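Long-range contacts in homocitrate synthase (Sulfolobus acidocaldarius, PDB 6KTQ), which catalyses the aldol-type condensation of acetyl-CoA with 2-oxoglutarate to homocitrate, the first step of lysine biosynthesis through alpha-aminoadipate: residues I348-T352 with I380-P384; A313-K317 with Y332-P336; I150-S155 with T185-A191. All coordinates share one frame; numbering follows the deposited sequence.

Contact 1 of 3, residues I348-T352 with I380-P384; sequences IDKYT and IKSNP
Lys381 runs extended to CE and then bends at its last torsion (chi4 -73°), which turns NZ onto the type I beta turn Asp349-Thr352; Lys350, at the second position of that turn, sends an extended chain across the contact to the carbonyl of Pro384. In the post-HMGL region, C-terminal to the barrel, the two lysines each bind backbone of the other segment, joining the loop ahead of helix 354-364 to the last turn of helix 370-381 and the loop after it. Lys381 NZ donates to Lys350 O at 2.8 Å, tilted 28° from the carbonyl plane, and more weakly to Thr352 O at 3.1 Å, so one ammonium group links two carbonyls of the turn. The turn is braced from within by an Asx turn, in which Tyr351 N bonds to Asp349 OD1; OD2 is salt-bridged to Lys317. On the buried side Ile380 points at the loop: its CG2 lies 3.4 Å from Asp349 O, while its CD1 meets CG2 of Ile348, the two side chains crossing at about a right angle. Val357 and Leu394 extend this apolar patch. On the solvent side Lys350 NZ reaches Pro384 O at 3.0 Å, in the carbonyl plane on a lone pair.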
loop_
_atom_site.group_PDB
_atom_site.type_symbol
_atom_site.label_atom_id
_atom_site.label_comp_id
_atom_site.label_asym_id
_atom_site.label_seq_id
_atom_site.Cartn_x
_atom_site.Cartn_y
_atom_site.Cartn_z
ATOM N N ILE A 348 -0.411 43.460 15.444
ATOM C CA ILE A 348 -1.040 44.603 14.799
ATOM C C ILE A 348 0.015 45.530 14.226
ATOM O O ILE A 348 0.890 45.995 14.940
ATOM C CB ILE A 348 -1.964 45.360 15.775
ATOM C CG1 ILE A 348 -3.182 44.503 16.081
ATOM C CG2 ILE A 348 -2.413 46.707 15.190
ATOM C CD1 ILE A 348 -4.003 45.037 17.212
ATOM N N ASP A 349 -0.077 45.769 12.923
ATOM C CA ASP A 349 0.770 46.715 12.210
ATOM C C ASP A 349 -0.037 47.251 11.037
ATOM O O ASP A 349 -1.255 47.104 11.040
ATOM C CB ASP A 349 2.110 46.072 11.818
ATOM C CG ASP A 349 1.988 44.948 10.792
ATOM O OD1 ASP A 349 0.897 44.753 10.177
ATOM O OD2 ASP A 349 3.055 44.278 10.599
ATOM N N LYS A 350 0.594 47.838 10.018
ATOM C CA LYS A 350 -0.182 48.438 8.933
ATOM C C LYS A 350 -1.045 47.435 8.146
ATOM O O LYS A 350 -1.876 47.844 7.316
ATOM C CB LYS A 350 0.726 49.212 7.975
ATOM C CG LYS A 350 1.641 48.316 7.156
ATOM C CD LYS A 350 2.762 49.085 6.493
ATOM C CE LYS A 350 3.616 48.135 5.658
ATOM N NZ LYS A 350 4.752 48.804 4.982
ATOM N N TYR A 351 -0.860 46.136 8.399
ATOM C CA TYR A 351 -1.636 45.096 7.708
ATOM C C TYR A 351 -2.930 44.774 8.426
ATOM O O TYR A 351 -3.696 43.946 7.968
ATOM C CB TYR A 351 -0.789 43.809 7.535
ATOM C CG TYR A 351 -0.004 43.849 6.267
ATOM C CD1 TYR A 351 1.212 44.497 6.202
ATOM C CD2 TYR A 351 -0.514 43.299 5.107
ATOM C CE1 TYR A 351 1.919 44.603 5.001
ATOM C CE2 TYR A 351 0.185 43.367 3.906
ATOM C CZ TYR A 351 1.394 44.033 3.851
ATOM O OH TYR A 351 2.096 44.123 2.659
ATOM N N THR A 352 -3.224 45.453 9.530
ATOM C CA THR A 352 -4.367 45.064 10.348
ATOM C C THR A 352 -5.661 45.597 9.747
ATOM O O THR A 352 -5.678 46.274 8.694
ATOM C CB THR A 352 -4.216 45.539 11.800
ATOM O OG1 THR A 352 -5.127 44.845 12.643
ATOM C CG2 THR A 352 -4.472 47.027 11.899
ATOM N N ILE A 380 -2.694 53.978 12.311
ATOM C CA ILE A 380 -1.830 52.799 12.190
ATOM C C ILE A 380 -1.297 52.680 10.758
ATOM O O ILE A 380 -0.094 52.488 10.554
ATOM C CB ILE A 380 -2.564 51.520 12.630
ATOM C CG1 ILE A 380 -2.736 51.495 14.156
ATOM C CG2 ILE A 380 -1.793 50.266 12.211
ATOM C CD1 ILE A 380 -3.752 50.487 14.625
ATOM N N LYS A 381 -2.179 52.852 9.775
ATOM C CA LYS A 381 -1.829 52.649 8.375
ATOM C C LYS A 381 -1.061 53.838 7.781
ATOM O O LYS A 381 -0.506 53.718 6.675
ATOM C CB LYS A 381 -3.085 52.309 7.543
ATOM C CG LYS A 381 -3.627 50.879 7.767
ATOM C CD LYS A 381 -4.910 50.587 7.005
ATOM C CE LYS A 381 -5.422 49.161 7.260
ATOM N NZ LYS A 381 -4.544 48.174 6.543
ATOM N N SER A 382 -0.977 54.955 8.516
ATOM C CA SER A 382 -0.268 56.145 8.015
ATOM C C SER A 382 1.244 56.073 8.170
ATOM O O SER A 382 1.975 56.922 7.636
ATOM C CB SER A 382 -0.776 57.429 8.723
ATOM O OG SER A 382 -0.294 57.480 10.057
ATOM N N ASN A 383 1.741 55.125 8.946
ATOM C CA ASN A 383 3.177 55.010 9.115
ATOM C C ASN A 383 3.699 53.644 8.556
ATOM O O ASN A 383 3.428 52.594 9.119
ATOM C CB ASN A 383 3.553 55.179 10.591
ATOM C CG ASN A 383 3.455 56.623 11.088
ATOM O OD1 ASN A 383 2.787 56.900 12.071
ATOM N ND2 ASN A 383 4.122 57.533 10.422
ATOM N N PRO A 384 4.493 53.672 7.485
ATOM C CA PRO A 384 4.919 52.410 6.810
ATOM C C PRO A 384 5.928 51.517 7.534
ATOM O O PRO A 384 6.076 50.361 7.171
ATOM C CB PRO A 384 5.561 52.918 5.519
ATOM C CG PRO A 384 6.051 54.283 5.861
ATOM C CD PRO A 384 5.039 54.861 6.809
#

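Contact 2 of 3, residues A313-K317 with Y332-P336; sequences AFVHK and YEFLP
Phe314, His316 and Glu333 supply most of the buried surface, and they meet the other segment in two separate ways: a polar bond from His316 to Glu333, and an aromatic contact from Phe314 to Phe334. His316 points from strand 315-316 toward the loop 332-336. Its NE2-H donates to Glu333 OE2 at 3.0 Å, and the bond is nearly straight, with an angle of 168° at the hydrogen. The acceptor is the anti lone pair of OE2, and it lies close to the imidazole plane; ring and carboxylate are only 13° from coplanar. The glutamate chain, extended beyond CG, passes the same ring edge on its way, with Glu333 CG 3.6 Å from His316 NE2. Farther round that edge, His316 CE1 lies 3.7 Å from Tyr332 CB and close to Tyr332 O. Glu333 OE2 also forms a salt bridge with Arg344, so this buried oxygen has two polar partners, and the nearby arginine would be expected to keep the carboxylate ionised. Val322 and Val325 of helix 319-327 pack on His316.

Phe314 reaches the neighbouring part of the loop with the CE1 and CZ atoms of its ring. Phe314 CE1 lies 3.9 Å from CE1 of Phe334 and 3.7 Å from Leu335 O. The two phenyl planes are 25° from parallel but slid apart, their centroids 5.9 Å from each other, so there is little overlap. Pro337 adds to the packing on Phe314, and Ile308 to that on Phe334. The backbone of Phe314 and His316 is meanwhile bonded to Asp345, as part of the two-stranded parallel sheet 315-316/345-346. The arrangement is a buried His-carboxylate hydrogen bond beside a slid-apart, barely overlapping aromatic pair, which holds the loop that follows helix 319-327 to this small sheet of the post-HMGL region.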
loop_
_atom_site.group_PDB
_atom_site.type_symbol
_atom_site.label_atom_id
_atom_site.label_comp_id
_atom_site.label_asym_id
_atom_site.label_seq_id
_atom_site.Cartn_x
_atom_site.Cartn_y
_atom_site.Cartn_z
ATOM N N ALA A 313 4.362 30.354 14.755
ATOM C CA ALA A 313 3.586 29.258 14.176
ATOM C C ALA A 313 2.071 29.462 14.310
ATOM O O ALA A 313 1.298 29.078 13.421
ATOM C CB ALA A 313 3.985 27.920 14.803
ATOM N N PHE A 314 1.627 30.020 15.428
ATOM C CA PHE A 314 0.200 30.286 15.636
ATOM C C PHE A 314 -0.073 31.798 15.863
ATOM O O PHE A 314 -0.981 32.166 16.593
ATOM C CB PHE A 314 -0.315 29.434 16.771
ATOM C CG PHE A 314 -0.120 27.959 16.539
ATOM C CD1 PHE A 314 -1.023 27.247 15.763
ATOM C CD2 PHE A 314 0.968 27.306 17.055
ATOM C CE1 PHE A 314 -0.852 25.888 15.534
ATOM C CE2 PHE A 314 1.163 25.948 16.815
ATOM C CZ PHE A 314 0.239 25.240 16.067
ATOM N N VAL A 315 0.716 32.648 15.202
ATOM C CA VAL A 315 0.533 34.099 15.248
ATOM C C VAL A 315 0.016 34.578 13.887
ATOM O O VAL A 315 0.665 34.409 12.852
ATOM C CB VAL A 315 1.848 34.817 15.584
ATOM C CG1 VAL A 315 1.650 36.331 15.549
ATOM C CG2 VAL A 315 2.406 34.364 16.933
ATOM N N HIS A 316 -1.153 35.183 13.895
ATOM C CA HIS A 316 -1.748 35.750 12.691
ATOM C C HIS A 316 -1.494 37.271 12.629
ATOM O O HIS A 316 -1.392 37.924 13.656
ATOM C CB HIS A 316 -3.229 35.473 12.741
ATOM C CG HIS A 316 -3.545 34.029 12.991
ATOM N ND1 HIS A 316 -3.452 33.079 12.007
ATOM C CD2 HIS A 316 -3.876 33.372 14.124
ATOM C CE1 HIS A 316 -3.767 31.899 12.509
ATOM N NE2 HIS A 316 -4.034 32.051 13.794
ATOM N N LYS A 317 -1.457 37.823 11.426
ATOM C CA LYS A 317 -1.189 39.247 11.219
ATOM C C LYS A 317 -2.226 39.959 10.331
ATOM O O LYS A 317 -2.816 40.995 10.730
ATOM C CB LYS A 317 0.208 39.411 10.619
ATOM C CG LYS A 317 0.569 40.858 10.327
ATOM C CD LYS A 317 2.036 41.033 10.008
ATOM C CE LYS A 317 2.232 42.023 8.883
ATOM N NZ LYS A 317 3.635 42.466 8.790
ATOM N N TYR A 332 -7.533 29.541 9.655
ATOM C CA TYR A 332 -6.110 29.738 9.365
ATOM C C TYR A 332 -5.167 28.893 10.208
ATOM O O TYR A 332 -3.972 29.145 10.217
ATOM C CB TYR A 332 -5.737 31.237 9.429
ATOM C CG TYR A 332 -6.315 32.012 8.292
ATOM C CD1 TYR A 332 -5.689 32.042 7.048
ATOM C CD2 TYR A 332 -7.533 32.666 8.429
ATOM C CE1 TYR A 332 -6.239 32.724 5.982
ATOM C CE2 TYR A 332 -8.093 33.357 7.381
ATOM C CZ TYR A 332 -7.465 33.378 6.158
ATOM O OH TYR A 332 -8.056 34.107 5.141
ATOM N N GLU A 333 -5.702 27.862 10.858
ATOM C CA GLU A 333 -4.956 26.999 11.723
ATOM C C GLU A 333 -5.110 25.538 11.272
ATOM O O GLU A 333 -6.206 24.988 11.299
ATOM C CB GLU A 333 -5.444 27.198 13.153
ATOM C CG GLU A 333 -5.139 28.626 13.636
ATOM C CD GLU A 333 -5.533 28.897 15.071
ATOM O OE1 GLU A 333 -6.101 28.025 15.740
ATOM O OE2 GLU A 333 -5.240 29.997 15.556
ATOM N N PHE A 334 -3.999 24.919 10.872
ATOM C CA PHE A 334 -4.039 23.522 10.380
ATOM C C PHE A 334 -4.556 22.563 11.460
ATOM O O PHE A 334 -5.321 21.650 11.173
ATOM C CB PHE A 334 -2.676 23.089 9.847
ATOM C CG PHE A 334 -1.621 22.940 10.902
ATOM C CD1 PHE A 334 -0.891 24.042 11.349
ATOM C CD2 PHE A 334 -1.354 21.707 11.455
ATOM C CE1 PHE A 334 0.088 23.898 12.326
ATOM C CE2 PHE A 334 -0.375 21.558 12.431
ATOM C CZ PHE A 334 0.329 22.660 12.882
ATOM N N LEU A 335 -4.128 22.785 12.693
ATOM C CA LEU A 335 -4.648 22.082 13.866
ATOM C C LEU A 335 -4.693 23.085 15.007
ATOM O O LEU A 335 -4.043 24.140 14.914
ATOM C CB LEU A 335 -3.722 20.924 14.250
ATOM C CG LEU A 335 -3.772 19.633 13.422
ATOM C CD1 LEU A 335 -2.726 18.654 13.915
ATOM C CD2 LEU A 335 -5.143 18.986 13.457
ATOM N N PRO A 336 -5.465 22.787 16.064
ATOM C CA PRO A 336 -5.507 23.740 17.163
ATOM C C PRO A 336 -4.135 23.880 17.871
ATOM O O PRO A 336 -3.419 22.902 18.026
ATOM C CB PRO A 336 -6.581 23.174 18.105
ATOM C CG PRO A 336 -7.434 22.273 17.243
ATOM C CD PRO A 336 -6.512 21.742 16.181
#

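Contact 3 of 3, residues I150-S155 with T185-A191; sequences IAETVS and TVRDAGA
Apolar packing carries most of this contact, and Val154 is at its middle. Its CG1, anti to the backbone N (chi1 165°), reaches Ala189 CB at 3.8 Å and Ala191 CB at 4.1 Å, whereas CG2 turns to Val186 CG1. One turn earlier on the first helix, Ala151 CB touches the methyl CG2 of Thr185 at 3.7 Å; the hydroxyl of that threonine is turned back to Glu181 O in its own helix. Ile150 and Val186 each pack on Phe166 of strand 163-169. These are neighbouring outer helices of the catalytic TIM barrel, in successive beta-alpha units; the axes of 150-155 and 185-189 run in the same general direction, cross at -31° and come within 8.6 Å. The backbones come closest at Ser155 and Ala189, 5.0 Å between CA atoms, consistent with the small side chains there. Of polar kind is a C-H...O approach of Ser155 CA to Ala189 O at 3.6 Å. Capping is separate: in a Schellman motif Gly190, with positive phi (119°), turns the chain toward strand 193-198, Ala191 N bonding back to Val186 O at 2.9 Å and Gly190 N to Arg187 O.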
loop_
_atom_site.group_PDB
_atom_site.type_symbol
_atom_site.label_atom_id
_atom_site.label_comp_id
_atom_site.label_asym_id
_atom_site.label_seq_id
_atom_site.Cartn_x
_atom_site.Cartn_y
_atom_site.Cartn_z
ATOM N N ILE A 150 32.196 -5.372 6.093
ATOM C CA ILE A 150 30.889 -5.187 6.712
ATOM C C ILE A 150 30.394 -6.494 7.333
ATOM O O ILE A 150 29.977 -6.519 8.505
ATOM C CB ILE A 150 29.920 -4.580 5.670
ATOM C CG1 ILE A 150 30.258 -3.098 5.496
ATOM C CG2 ILE A 150 28.488 -4.745 6.065
ATOM C CD1 ILE A 150 29.871 -2.558 4.146
ATOM N N ALA A 151 30.465 -7.586 6.573
ATOM C CA ALA A 151 30.098 -8.886 7.139
ATOM C C ALA A 151 30.892 -9.187 8.408
ATOM O O ALA A 151 30.320 -9.572 9.421
ATOM C CB ALA A 151 30.294 -10.004 6.127
ATOM N N GLU A 152 32.204 -9.004 8.362
ATOM C CA GLU A 152 33.037 -9.363 9.523
ATOM C C GLU A 152 32.691 -8.523 10.740
ATOM O O GLU A 152 32.522 -9.036 11.855
ATOM C CB GLU A 152 34.519 -9.217 9.184
ATOM C CG GLU A 152 34.974 -10.289 8.210
ATOM C CD GLU A 152 36.415 -10.136 7.749
ATOM O OE1 GLU A 152 36.834 -10.974 6.915
ATOM O OE2 GLU A 152 37.117 -9.198 8.215
ATOM N N THR A 153 32.560 -7.217 10.528
ATOM C CA THR A 153 32.326 -6.320 11.644
ATOM C C THR A 153 30.946 -6.495 12.190
ATOM O O THR A 153 30.775 -6.494 13.398
ATOM C CB THR A 153 32.600 -4.851 11.280
ATOM O OG1 THR A 153 31.944 -4.520 10.057
ATOM C CG2 THR A 153 34.080 -4.639 11.100
ATOM N N VAL A 154 29.948 -6.675 11.329
ATOM C CA VAL A 154 28.595 -6.937 11.840
ATOM C C VAL A 154 28.524 -8.253 12.618
ATOM O O VAL A 154 27.878 -8.328 13.668
ATOM C CB VAL A 154 27.530 -6.936 10.721
ATOM C CG1 VAL A 154 26.233 -7.555 11.213
ATOM C CG2 VAL A 154 27.305 -5.507 10.212
ATOM N N SER A 155 29.171 -9.291 12.105
ATOM C CA SER A 155 29.248 -10.576 12.847
ATOM C C SER A 155 29.958 -10.446 14.182
ATOM O O SER A 155 29.464 -10.934 15.216
ATOM C CB SER A 155 29.966 -11.637 12.018
ATOM O OG SER A 155 29.136 -12.055 10.959
ATOM N N THR A 185 24.041 -9.235 2.730
ATOM C CA THR A 185 25.273 -9.468 3.491
ATOM C C THR A 185 25.073 -9.202 4.976
ATOM O O THR A 185 25.311 -10.082 5.809
ATOM C CB THR A 185 26.435 -8.630 2.930
ATOM O OG1 THR A 185 26.619 -8.935 1.547
ATOM C CG2 THR A 185 27.709 -8.887 3.676
ATOM N N VAL A 186 24.581 -8.009 5.332
ATOM C CA VAL A 186 24.461 -7.669 6.758
ATOM C C VAL A 186 23.364 -8.439 7.466
ATOM O O VAL A 186 23.497 -8.794 8.652
ATOM C CB VAL A 186 24.292 -6.148 7.006
ATOM C CG1 VAL A 186 25.483 -5.407 6.448
ATOM C CG2 VAL A 186 22.976 -5.633 6.415
ATOM N N ARG A 187 22.285 -8.711 6.743
ATOM C CA ARG A 187 21.272 -9.629 7.236
ATOM C C ARG A 187 21.900 -10.986 7.610
ATOM O O ARG A 187 21.790 -11.433 8.749
ATOM C CB ARG A 187 20.172 -9.805 6.181
ATOM C CG ARG A 187 19.026 -10.687 6.644
ATOM C CD ARG A 187 18.978 -11.994 5.893
ATOM N NE ARG A 187 18.401 -11.826 4.561
ATOM C CZ ARG A 187 18.971 -12.198 3.413
ATOM N NH1 ARG A 187 18.342 -11.988 2.259
ATOM N NH2 ARG A 187 20.149 -12.786 3.395
ATOM N N ASP A 188 22.578 -11.610 6.657
ATOM C CA ASP A 188 23.219 -12.927 6.903
ATOM C C ASP A 188 24.190 -12.862 8.085
ATOM O O ASP A 188 24.302 -13.816 8.850
ATOM C CB ASP A 188 23.953 -13.418 5.659
ATOM C CG ASP A 188 23.005 -13.798 4.522
ATOM O OD1 ASP A 188 21.775 -13.883 4.747
ATOM O OD2 ASP A 188 23.493 -14.004 3.390
ATOM N N ALA A 189 24.866 -11.725 8.249
ATOM C CA ALA A 189 25.836 -11.554 9.332
ATOM C C ALA A 189 25.230 -11.238 10.698
ATOM O O ALA A 189 25.949 -11.209 11.696
ATOM C CB ALA A 189 26.841 -10.484 8.944
ATOM N N GLY A 190 23.924 -10.969 10.749
ATOM C CA GLY A 190 23.205 -10.863 12.016
ATOM C C GLY A 190 22.542 -9.518 12.330
ATOM O O GLY A 190 22.008 -9.342 13.409
ATOM N N ALA A 191 22.579 -8.559 11.411
ATOM C CA ALA A 191 21.938 -7.250 11.665
ATOM C C ALA A 191 20.431 -7.440 11.569
ATOM O O ALA A 191 19.979 -8.095 10.640
ATOM C CB ALA A 191 22.391 -6.234 10.628
#

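From the N terminus, contact 3 closes first: its 29-residue loop contains strand 163-169 and ties helix 143-159 to helix 176-189 on the wall of the catalytic barrel. Well beyond the barrel, contact 2 closes a short loop over helix 319-327, and contact 1 then closes one over helix 354-364 and most of helix 370-381. The three follow in series, with no nesting or crossing. Contacts 1 and 2, both in the post-HMGL region, touch through Lys317, which bridges to the turn of contact 1 and packs on Tyr351. Strands 315-316 and 345-346 also join their neighbourhoods. Contact 3 lies on the other side of the chain's centre, its centre about 65 Å from that of contact 1.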